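Local coordinates for tailspike protein (Siphovirus 9NA, PDB 3RIQ) that serves as the receptor-binding tailspike of a Salmonella phage, recognising host lipopolysaccharide and probably cleaving its O-antigen chains as an endorhamnosidase, at residues Q393-Y398 and K416-Y421; L441-A446 and P453-T458. One frame throughout, in Å; residues are numbered along the deposited sequence.

Contact 1: Q393-Y398 and K416-Y421; sequences QGYAVY and KILCTY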
loop_
_atom_site.group_PDB
_atom_site.type_symbol
_atom_site.label_atom_id
_atom_site.label_comp_id
_atom_site.label_asym_id
_atom_site.label_seq_id
_atom_site.Cartn_x
_atom_site.Cartn_y
_atom_site.Cartn_z
ATOM N N GLN A 393 12.963 -26.085 -3.377
ATOM C CA GLN A 393 14.231 -25.840 -2.686
ATOM C C GLN A 393 14.062 -24.940 -1.469
ATOM O O GLN A 393 13.309 -23.932 -1.500
ATOM C CB GLN A 393 15.254 -25.165 -3.597
ATOM C CG GLN A 393 15.770 -26.043 -4.704
ATOM C CD GLN A 393 16.960 -25.429 -5.447
ATOM O OE1 GLN A 393 17.183 -24.214 -5.415
ATOM N NE2 GLN A 393 17.721 -26.280 -6.139
ATOM N N GLY A 394 14.768 -25.287 -0.402
ATOM C CA GLY A 394 14.911 -24.379 0.750
ATOM C C GLY A 394 13.631 -24.127 1.531
ATOM O O GLY A 394 12.723 -25.003 1.606
ATOM N N TYR A 395 13.569 -22.944 2.142
ATOM C CA TYR A 395 12.455 -22.558 3.026
ATOM C C TYR A 395 11.705 -21.376 2.417
ATOM O O TYR A 395 12.298 -20.529 1.741
ATOM C CB TYR A 395 13.027 -22.062 4.353
ATOM C CG TYR A 395 13.597 -23.185 5.215
ATOM C CD1 TYR A 395 12.889 -23.685 6.292
ATOM C CD2 TYR A 395 14.846 -23.737 4.932
ATOM C CE1 TYR A 395 13.411 -24.739 7.073
ATOM C CE2 TYR A 395 15.393 -24.758 5.704
ATOM C CZ TYR A 395 14.673 -25.256 6.772
ATOM O OH TYR A 395 15.226 -26.275 7.513
ATOM N N ALA A 396 10.412 -21.304 2.707
ATOM C CA ALA A 396 9.657 -20.077 2.443
ATOM C C ALA A 396 10.110 -18.938 3.361
ATOM O O ALA A 396 10.335 -17.803 2.893
ATOM C CB ALA A 396 8.160 -20.329 2.618
ATOM N N VAL A 397 10.228 -19.243 4.660
ATOM C CA VAL A 397 10.729 -18.296 5.649
ATOM C C VAL A 397 11.794 -18.971 6.488
ATOM O O VAL A 397 11.501 -19.920 7.260
ATOM C CB VAL A 397 9.612 -17.732 6.566
ATOM C CG1 VAL A 397 10.186 -16.723 7.567
ATOM C CG2 VAL A 397 8.516 -17.046 5.713
ATOM N N TYR A 398 13.024 -18.454 6.372
ATOM C CA TYR A 398 14.136 -18.960 7.167
ATOM C C TYR A 398 14.561 -17.817 8.083
ATOM O O TYR A 398 15.269 -16.890 7.677
ATOM C CB TYR A 398 15.295 -19.433 6.280
ATOM C CG TYR A 398 16.398 -20.110 7.067
ATOM C CD1 TYR A 398 16.338 -21.471 7.324
ATOM C CD2 TYR A 398 17.503 -19.393 7.566
ATOM C CE1 TYR A 398 17.340 -22.111 8.050
ATOM C CE2 TYR A 398 18.497 -20.023 8.289
ATOM C CZ TYR A 398 18.400 -21.383 8.540
ATOM O OH TYR A 398 19.380 -22.049 9.253
ATOM N N LYS A 416 8.010 -24.271 3.954
ATOM C CA LYS A 416 8.657 -24.421 5.244
ATOM C C LYS A 416 8.919 -23.086 5.928
ATOM O O LYS A 416 9.454 -22.149 5.319
ATOM C CB LYS A 416 9.985 -25.199 5.095
ATOM C CG LYS A 416 9.821 -26.622 4.546
ATOM C CD LYS A 416 11.183 -27.377 4.507
ATOM C CE LYS A 416 11.008 -28.798 3.938
ATOM N NZ LYS A 416 10.361 -28.783 2.583
ATOM N N ILE A 417 8.559 -23.031 7.203
ATOM C CA ILE A 417 8.759 -21.853 8.070
ATOM C C ILE A 417 9.603 -22.273 9.276
ATOM O O ILE A 417 9.215 -23.183 10.048
ATOM C CB ILE A 417 7.400 -21.303 8.591
ATOM C CG1 ILE A 417 6.493 -20.928 7.416
ATOM C CG2 ILE A 417 7.644 -20.146 9.564
ATOM C CD1 ILE A 417 5.077 -20.576 7.785
ATOM N N LEU A 418 10.778 -21.645 9.412
ATOM C CA LEU A 418 11.661 -21.903 10.541
ATOM C C LEU A 418 11.831 -20.610 11.320
ATOM O O LEU A 418 12.366 -19.641 10.777
ATOM C CB LEU A 418 13.048 -22.425 10.085
ATOM C CG LEU A 418 14.161 -22.540 11.169
ATOM C CD1 LEU A 418 13.779 -23.545 12.187
ATOM C CD2 LEU A 418 15.497 -22.886 10.570
ATOM N N CYS A 419 11.379 -20.587 12.570
ATOM C CA CYS A 419 11.470 -19.372 13.382
ATOM C C CYS A 419 11.317 -19.698 14.836
ATOM O O CYS A 419 11.189 -20.868 15.188
ATOM C CB CYS A 419 10.425 -18.319 12.942
ATOM S SG CYS A 419 8.762 -18.899 13.229
ATOM N N THR A 420 11.369 -18.681 15.695
ATOM C CA THR A 420 11.287 -18.918 17.132
ATOM C C THR A 420 9.847 -19.024 17.620
ATOM O O THR A 420 9.525 -19.809 18.532
ATOM C CB THR A 420 11.986 -17.790 17.917
ATOM O OG1 THR A 420 13.392 -17.878 17.696
ATOM C CG2 THR A 420 11.769 -17.932 19.412
ATOM N N TYR A 421 8.986 -18.207 17.036
ATOM C CA TYR A 421 7.595 -18.139 17.478
ATOM C C TYR A 421 6.694 -17.865 16.269
ATOM O O TYR A 421 6.991 -16.961 15.471
ATOM C CB TYR A 421 7.418 -17.021 18.545
ATOM C CG TYR A 421 5.980 -16.911 18.997
ATOM C CD1 TYR A 421 5.437 -17.847 19.913
ATOM C CD2 TYR A 421 5.133 -15.923 18.485
ATOM C CE1 TYR A 421 4.086 -17.776 20.306
ATOM C CE2 TYR A 421 3.782 -15.863 18.871
ATOM C CZ TYR A 421 3.275 -16.770 19.777
ATOM O OH TYR A 421 1.936 -16.704 20.119
HETATM O O HOH W 1 12.954 -27.676 1.352
#
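Val397 and Ile417, with Tyr398 and Leu418 one step on, pair in parallel between strands 397-399 and 417-419, which belong to successive coils of the right-handed beta-helix. The direct hydrogen bonds are all between backbone atoms. Lys416 O accepts a hydrogen bond from Val397 N at 3.1 Å, almost straight and lying in the carbonyl plane, and the same oxygen takes a weak, strongly bent bond from Ala396 N. One carbonyl thus gathers two consecutive amides. Next along, Leu418 N donates to Val397 O at 2.9 Å, an oxygen that Ile417 CA also approaches with its hydrogen.

Side chains sort to the two faces of the sheet. On one, Val397 CB meets Ile417 CG2 at 4.3 Å, and both residues are buried; Val397 also touches Ile385, and Ile417 touches Val407. On the other lie Tyr398 and Leu418, with the Tyr395 ring beside them. Tyr398 has its CG anti to the backbone N (chi1 -173°), which lays the side chain alongside that of Leu418, pointing the same way; Leu418 CD2 comes to 3.2 Å from Tyr398 CE1, unusually close for two carbons. The Tyr395 ring has Tyr398 CD1 over the rim of one face and Lys416 CD farther off over the opposite one, while Lys416 CB reaches Tyr395 CD1 at 3.5 Å and Leu418 CB lies 3.8 Å from Tyr395 CE1.

Water adds a third kind of link, donating to Gly394 O at 2.7 Å and accepting from Lys416 NZ. The bend at the end of the lysine chain (chi4 55°) turns the ammonium group to this water.

The chemistry implies a division of labour: backbone bonds set the parallel register, aliphatic groups meet on the buried face, and the lysine chain lines an aromatic ring while its charged end binds water.

Contact 2: L441-A446 and P453-T458; sequences LSMRPA and PSLVLT
Met443 and Leu455 meet through contrasting torsions: Met443 carries CG beside its backbone N (chi1 -52°), Leu455 has CG anti to its own backbone N (chi1 -179°), and the two side chains come to lie side by side, with Met443 SD 4.0 Å from Leu455 CD2. They belong to a beta hairpin of strands 438-444 and 455-461; within it the axes of 441-444 and 455-458 run antiparallel, 4.8 Å apart at closest approach. Leu441 and Leu457 form a hydrogen-bonded pair: Leu457 N reaches Leu441 O at 2.8 Å, and Leu441 N returns a bond to Leu457 O. Their CB atoms meet on the face that holds Met443 and Leu455, which is buried in the trimer; Leu457 packs on Leu455 of the third subunit.

The regular pairing gives way to a classic beta bulge, in which Ser454 and Leu455 both oppose Met443. Met443 O takes a hydrogen bond from Ser454 N at 2.8 Å and, more weakly, one from Leu455 N. Ser442, on the other face with Val456, brings its CB to 4.0 Å from Pro453 CB. Strand 438-444 also pairs in parallel with a strand of the second subunit. At the bulge, a water accepts a hydrogen bond from Ser454 OG at 2.9 Å and donates one to Pro445 O.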
loop_
_atom_site.group_PDB
_atom_site.type_symbol
_atom_site.label_atom_id
_atom_site.label_comp_id
_atom_site.label_asym_id
_atom_site.label_seq_id
_atom_site.Cartn_x
_atom_site.Cartn_y
_atom_site.Cartn_z
ATOM N N LEU A 441 -6.218 -31.309 8.641
ATOM C CA LEU A 441 -5.668 -30.395 9.648
ATOM C C LEU A 441 -4.522 -31.126 10.335
ATOM O O LEU A 441 -4.737 -32.208 10.922
ATOM C CB LEU A 441 -6.724 -30.052 10.727
ATOM C CG LEU A 441 -6.139 -29.509 12.068
ATOM C CD1 LEU A 441 -5.541 -28.138 11.899
ATOM C CD2 LEU A 441 -7.207 -29.482 13.144
ATOM N N SER A 442 -3.314 -30.552 10.265
ATOM C CA SER A 442 -2.145 -31.136 10.915
ATOM C C SER A 442 -1.609 -30.145 11.936
ATOM O O SER A 442 -1.607 -28.924 11.663
ATOM C CB SER A 442 -1.050 -31.476 9.910
ATOM O OG SER A 442 -1.543 -32.271 8.849
ATOM N N MET A 443 -1.155 -30.652 13.082
ATOM C CA MET A 443 -0.577 -29.797 14.134
ATOM C C MET A 443 0.783 -30.341 14.506
ATOM O O MET A 443 0.913 -31.536 14.818
ATOM C CB MET A 443 -1.491 -29.693 15.359
ATOM C CG MET A 443 -2.917 -29.280 14.966
ATOM S SD MET A 443 -4.243 -29.430 16.201
ATOM C CE MET A 443 -3.410 -28.923 17.594
ATOM N N ARG A 444 1.792 -29.467 14.412
ATOM C CA ARG A 444 3.210 -29.844 14.660
ATOM C C ARG A 444 3.807 -28.970 15.782
ATOM O O ARG A 444 4.589 -28.036 15.519
ATOM C CB ARG A 444 4.049 -29.786 13.357
ATOM C CG ARG A 444 5.479 -30.394 13.468
ATOM C CD ARG A 444 6.202 -30.464 12.101
ATOM N NE ARG A 444 6.407 -29.113 11.571
ATOM C CZ ARG A 444 7.425 -28.317 11.914
ATOM N NH1 ARG A 444 8.394 -28.767 12.733
ATOM N NH2 ARG A 444 7.466 -27.071 11.434
ATOM N N PRO A 445 3.421 -29.258 17.046
ATOM C CA PRO A 445 4.144 -28.669 18.192
ATOM C C PRO A 445 5.574 -29.205 18.302
ATOM O O PRO A 445 5.977 -30.080 17.519
ATOM C CB PRO A 445 3.329 -29.097 19.390
ATOM C CG PRO A 445 2.682 -30.406 18.977
ATOM C CD PRO A 445 2.396 -30.238 17.470
ATOM N N ALA A 446 6.359 -28.645 19.225
ATOM C CA ALA A 446 7.796 -28.945 19.290
ATOM C C ALA A 446 8.425 -28.762 17.906
ATOM O O ALA A 446 9.154 -29.634 17.418
ATOM C CB ALA A 446 8.038 -30.383 19.834
ATOM N N PRO A 453 3.853 -34.278 12.163
ATOM C CA PRO A 453 2.855 -33.664 13.045
ATOM C C PRO A 453 2.464 -34.572 14.214
ATOM O O PRO A 453 2.483 -35.784 14.075
ATOM C CB PRO A 453 1.658 -33.394 12.094
ATOM C CG PRO A 453 1.808 -34.409 10.981
ATOM C CD PRO A 453 3.325 -34.508 10.797
ATOM N N SER A 454 2.107 -33.972 15.350
ATOM C CA SER A 454 1.649 -34.742 16.505
ATOM C C SER A 454 0.162 -35.116 16.379
ATOM O O SER A 454 -0.315 -36.026 17.054
ATOM C CB SER A 454 1.892 -33.948 17.800
ATOM O OG SER A 454 3.288 -33.945 18.150
ATOM N N LEU A 455 -0.565 -34.442 15.492
ATOM C CA LEU A 455 -2.001 -34.693 15.301
ATOM C C LEU A 455 -2.334 -34.517 13.836
ATOM O O LEU A 455 -1.907 -33.522 13.240
ATOM C CB LEU A 455 -2.824 -33.710 16.150
ATOM C CG LEU A 455 -4.361 -33.779 16.140
ATOM C CD1 LEU A 455 -4.909 -33.155 17.428
ATOM C CD2 LEU A 455 -4.985 -33.105 14.893
ATOM N N VAL A 456 -3.070 -35.460 13.253
ATOM C CA VAL A 456 -3.639 -35.272 11.920
ATOM C C VAL A 456 -5.115 -35.647 11.937
ATOM O O VAL A 456 -5.480 -36.767 12.356
ATOM C CB VAL A 456 -2.926 -36.144 10.854
ATOM C CG1 VAL A 456 -3.569 -35.903 9.504
ATOM C CG2 VAL A 456 -1.412 -35.856 10.815
ATOM N N LEU A 457 -5.965 -34.698 11.552
ATOM C CA LEU A 457 -7.402 -34.904 11.370
ATOM C C LEU A 457 -7.693 -34.892 9.857
ATOM O O LEU A 457 -7.368 -33.917 9.188
ATOM C CB LEU A 457 -8.171 -33.764 12.052
ATOM C CG LEU A 457 -9.708 -33.719 11.933
ATOM C CD1 LEU A 457 -10.365 -34.885 12.728
ATOM C CD2 LEU A 457 -10.265 -32.358 12.373
ATOM N N THR A 458 -8.296 -35.954 9.333
ATOM C CA THR A 458 -8.458 -36.115 7.885
ATOM C C THR A 458 -9.934 -36.197 7.509
ATOM O O THR A 458 -10.713 -36.917 8.170
ATOM C CB THR A 458 -7.773 -37.424 7.408
ATOM O OG1 THR A 458 -6.398 -37.424 7.831
ATOM C CG2 THR A 458 -7.854 -37.566 5.889
HETATM O O HOH W 2 4.808 -32.519 16.201
#

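Contact 1 and contact 2 follow one another along the chain and lie on the same side of its centre, with their own centres about 18 Å apart and nearest atoms about 4 Å apart, though they do not touch. Between them the architecture changes: contact 1 joins parallel strands near the C-terminal end of the beta-helix, whereas contact 2 opens an antiparallel sheet. Subunit association also grows more intimate. At contact 1, Ile417 O receives a hydrogen bond from Gln433 of the second subunit; at contact 2 the same residue of that subunit packs on Arg444, and the sheet itself continues into the neighbouring chain.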